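Local structure of ADP-ribose pyrophosphatase (Streptococcus suis, 3O8S) at residues L92-G97 with L181-A186. The protein is a Nudix hydrolase that probably cleaves the pyrophosphate bond of ADP-ribose or a related nucleoside diphosphate derivative. Numbering follows the deposited sequence.
With EDO (1,2-ethanediol), chain F.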
ATOM      1  N   LEU A  92       4.412 -26.487  -2.725  1.00 70.23           N
ATOM      2  CA  LEU A  92       4.162 -25.301  -3.551  1.00 67.19           C
ATOM      3  C   LEU A  92       5.132 -24.181  -3.191  1.00 67.96           C
ATOM      4  O   LEU A  92       5.643 -24.127  -2.064  1.00 66.25           O
ATOM      5  CB  LEU A  92       2.708 -24.806  -3.463  1.00 67.07           C
ATOM      6  CG  LEU A  92       1.614 -25.799  -3.922  1.00 73.76           C
ATOM      7  CD1 LEU A  92       0.252 -25.244  -3.605  1.00 74.23           C
ATOM      8  CD2 LEU A  92       1.711 -26.112  -5.421  1.00 72.85           C
ATOM      9  N   TRP A  93       5.394 -23.306  -4.169  1.00 62.83           N
ATOM     10  CA  TRP A  93       6.362 -22.227  -4.056  1.00 59.03           C
ATOM     11  C   TRP A  93       5.717 -20.861  -4.026  1.00 62.05           C
ATOM     12  O   TRP A  93       4.709 -20.596  -4.704  1.00 62.84           O
ATOM     13  CB  TRP A  93       7.372 -22.311  -5.197  1.00 57.23           C
ATOM     14  CG  TRP A  93       8.179 -23.584  -5.171  1.00 60.29           C
ATOM     15  CD1 TRP A  93       7.757 -24.830  -5.539  1.00 66.51           C
ATOM     16  CD2 TRP A  93       9.535 -23.732  -4.730  1.00 59.14           C
ATOM     17  NE1 TRP A  93       8.774 -25.738  -5.387  1.00 67.32           N
ATOM     18  CE2 TRP A  93       9.886 -25.089  -4.911  1.00 66.03           C
ATOM     19  CE3 TRP A  93      10.507 -22.839  -4.245  1.00 57.52           C
ATOM     20  CZ2 TRP A  93      11.151 -25.587  -4.568  1.00 65.78           C
ATOM     21  CZ3 TRP A  93      11.759 -23.327  -3.914  1.00 59.63           C
ATOM     22  CH2 TRP A  93      12.072 -24.690  -4.071  1.00 63.40           C
ATOM     23  N   SER A  94       6.290 -19.988  -3.204  1.00 54.91           N
ATOM     24  CA  SER A  94       5.751 -18.652  -3.082  1.00 51.62           C
ATOM     25  C   SER A  94       6.841 -17.652  -2.703  1.00 53.52           C
ATOM     26  O   SER A  94       7.933 -18.026  -2.275  1.00 53.21           O
ATOM     27  CB  SER A  94       4.608 -18.624  -2.060  1.00 53.02           C
ATOM     28  OG  SER A  94       5.016 -18.992  -0.753  1.00 57.22           O
ATOM     29  N   LEU A  95       6.542 -16.383  -2.889  1.00 50.13           N
ATOM     30  CA  LEU A  95       7.410 -15.309  -2.451  1.00 49.52           C
ATOM     31  C   LEU A  95       7.427 -15.310  -0.934  1.00 54.79           C
ATOM     32  O   LEU A  95       6.363 -15.548  -0.326  1.00 54.27           O
ATOM     33  CB  LEU A  95       6.874 -13.943  -2.937  1.00 47.82           C
ATOM     34  CG  LEU A  95       6.798 -13.669  -4.422  1.00 51.18           C
ATOM     35  CD1 LEU A  95       6.113 -12.329  -4.669  1.00 49.12           C
ATOM     36  CD2 LEU A  95       8.174 -13.679  -5.030  1.00 51.60           C
ATOM     37  N   PRO A  96       8.570 -14.998  -0.284  1.00 51.20           N
ATOM     38  CA  PRO A  96       8.552 -14.901   1.185  1.00 52.50           C
ATOM     39  C   PRO A  96       7.526 -13.847   1.598  1.00 57.19           C
ATOM     40  O   PRO A  96       7.315 -12.860   0.883  1.00 54.08           O
ATOM     41  CB  PRO A  96       9.991 -14.488   1.539  1.00 53.05           C
ATOM     42  CG  PRO A  96      10.801 -14.956   0.383  1.00 56.47           C
ATOM     43  CD  PRO A  96       9.918 -14.728  -0.821  1.00 51.26           C
ATOM     44  N   GLY A  97       6.835 -14.104   2.689  1.00 56.31           N
ATOM     45  CA  GLY A  97       5.828 -13.171   3.154  1.00 55.81           C
ATOM     46  C   GLY A  97       4.838 -13.766   4.118  1.00 61.58           C
ATOM     47  O   GLY A  97       5.141 -14.717   4.840  1.00 63.27           O
ATOM     48  N   LEU A 181      -0.843 -20.314  -5.965  1.00 62.59           N
ATOM     49  CA  LEU A 181      -1.528 -19.265  -6.735  1.00 60.74           C
ATOM     50  C   LEU A 181      -2.327 -18.281  -5.871  1.00 64.43           C
ATOM     51  O   LEU A 181      -2.347 -17.088  -6.200  1.00 61.21           O
ATOM     52  CB  LEU A 181      -2.402 -19.854  -7.852  1.00 63.00           C
ATOM     53  CG  LEU A 181      -1.625 -20.638  -8.942  1.00 67.95           C
ATOM     54  CD1 LEU A 181      -2.557 -21.429  -9.833  1.00 71.03           C
ATOM     55  CD2 LEU A 181      -0.685 -19.716  -9.765  1.00 66.03           C
ATOM     56  N   GLY A 182      -2.895 -18.757  -4.755  1.00 62.76           N
ATOM     57  CA  GLY A 182      -3.597 -17.910  -3.789  1.00 62.23           C
ATOM     58  C   GLY A 182      -2.671 -16.867  -3.169  1.00 65.12           C
ATOM     59  O   GLY A 182      -3.119 -15.790  -2.766  1.00 65.44           O
ATOM     60  N   LYS A 183      -1.359 -17.171  -3.126  1.00 58.84           N
ATOM     61  CA  LYS A 183      -0.317 -16.296  -2.584  1.00 55.40           C
ATOM     62  C   LYS A 183       0.297 -15.427  -3.673  1.00 56.16           C
ATOM     63  O   LYS A 183       0.496 -14.237  -3.446  1.00 54.08           O
ATOM     64  CB  LYS A 183       0.773 -17.114  -1.874  1.00 57.52           C
ATOM     65  CG  LYS A 183       0.300 -17.611  -0.526  1.00 62.58           C
ATOM     66  CD  LYS A 183       1.331 -18.427   0.187  1.00 62.28           C
ATOM     67  CE  LYS A 183       0.791 -18.780   1.544  1.00 63.27           C
ATOM     68  NZ  LYS A 183       1.702 -19.679   2.271  1.00 64.79           N
ATOM     69  N   ASN A 184       0.586 -16.003  -4.852  1.00 53.07           N
ATOM     70  CA  ASN A 184       1.173 -15.252  -5.963  1.00 51.26           C
ATOM     71  C   ASN A 184       0.950 -15.957  -7.299  1.00 56.71           C
ATOM     72  O   ASN A 184       1.289 -17.125  -7.438  1.00 57.05           O
ATOM     73  CB  ASN A 184       2.697 -15.003  -5.739  1.00 45.98           C
ATOM     74  CG  ASN A 184       3.418 -16.159  -5.061  1.00 67.96           C
ATOM     75  OD1 ASN A 184       3.912 -16.030  -3.948  1.00 58.68           O
ATOM     76  ND2 ASN A 184       3.444 -17.334  -5.678  1.00 64.75           N
ATOM     77  N   THR A 185       0.403 -15.232  -8.283  1.00 53.38           N
ATOM     78  CA  THR A 185       0.217 -15.728  -9.649  1.00 54.45           C
ATOM     79  C   THR A 185       1.509 -15.467 -10.449  1.00 58.29           C
ATOM     80  O   THR A 185       2.345 -14.653 -10.024  1.00 54.52           O
ATOM     81  CB  THR A 185      -0.982 -15.023 -10.322  1.00 57.00           C
ATOM     82  OG1 THR A 185      -0.709 -13.625 -10.351  1.00 55.87           O
ATOM     83  CG2 THR A 185      -2.323 -15.287  -9.621  1.00 50.59           C
ATOM     84  N   ALA A 186       1.653 -16.119 -11.627  1.00 58.18           N
ATOM     85  CA  ALA A 186       2.798 -15.912 -12.534  1.00 56.92           C
ATOM     86  C   ALA A 186       2.819 -14.437 -13.015  1.00 58.54           C
ATOM     87  O   ALA A 186       3.884 -13.813 -13.101  1.00 57.27           O
ATOM     88  CB  ALA A 186       2.700 -16.875 -13.717  1.00 60.29           C
TER
HETATM   89  C1  EDO F 210       5.759 -19.198   3.442  1.00 66.10           C
HETATM   90  O1  EDO F 210       5.019 -18.894   4.630  1.00 71.21           O
HETATM   91  C2  EDO F 210       5.596 -18.056   2.450  1.00 62.76           C
HETATM   92  O2  EDO F 210       4.432 -18.270   1.649  1.00 64.76           O
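Lys183 and Asn184 meet Ser94 and Leu95 in two different ways, one through a shared small molecule and one directly, and together they illustrate how, beyond the backbone bonds of Trp93 with Pro178 and Tyr180, the attachment of a loop to a strand passes to side chains. Lys183 comes first along 181-186. Its CG stands anti to the carbonyl carbon (chi1 -75°), and the extended chain beyond it runs alongside the Ser94 side chain, with Lys183 CD 3.8 Å from Ser94 OG. Lys183 NZ donates to O2 of a 1,2-ethanediol, probably from the crystallisation liquor, at 3.1 Å. Ser94 OG hydrogen-bonds the same O2 at 2.6 Å, so the diol bridges the two segments. Arg74 also binds the diol, while the charge of Lys183 is paired with Glu88 in a salt bridge.

Asn184, next in line, makes the direct link. Asn184 OD1 accepts the N-H of Leu95 N at 2.9 Å in a nearly straight bond (167°), although the donor lies 37° above the carbonyl plane. Asn184 OD1 also sits 3.3 Å from Ser94 CB, and Asn184 ND2 lies 3.7 Å from Ser94 CA. The peptide N-H of buried Leu95, where strand 93-99 is interrupted, is thus satisfied by a side chain rather than by a neighbouring strand. Thr185 then caps the start of helix 186-197, whose Leu189 touches both Leu95 and Asn184.

The contact ties the loop leading into helix 186-197 to strand 93-99 in the alpha/beta/alpha sandwich of the Nudix fold, where this strand runs on toward helix 106-118, which probably carries the Nudix box.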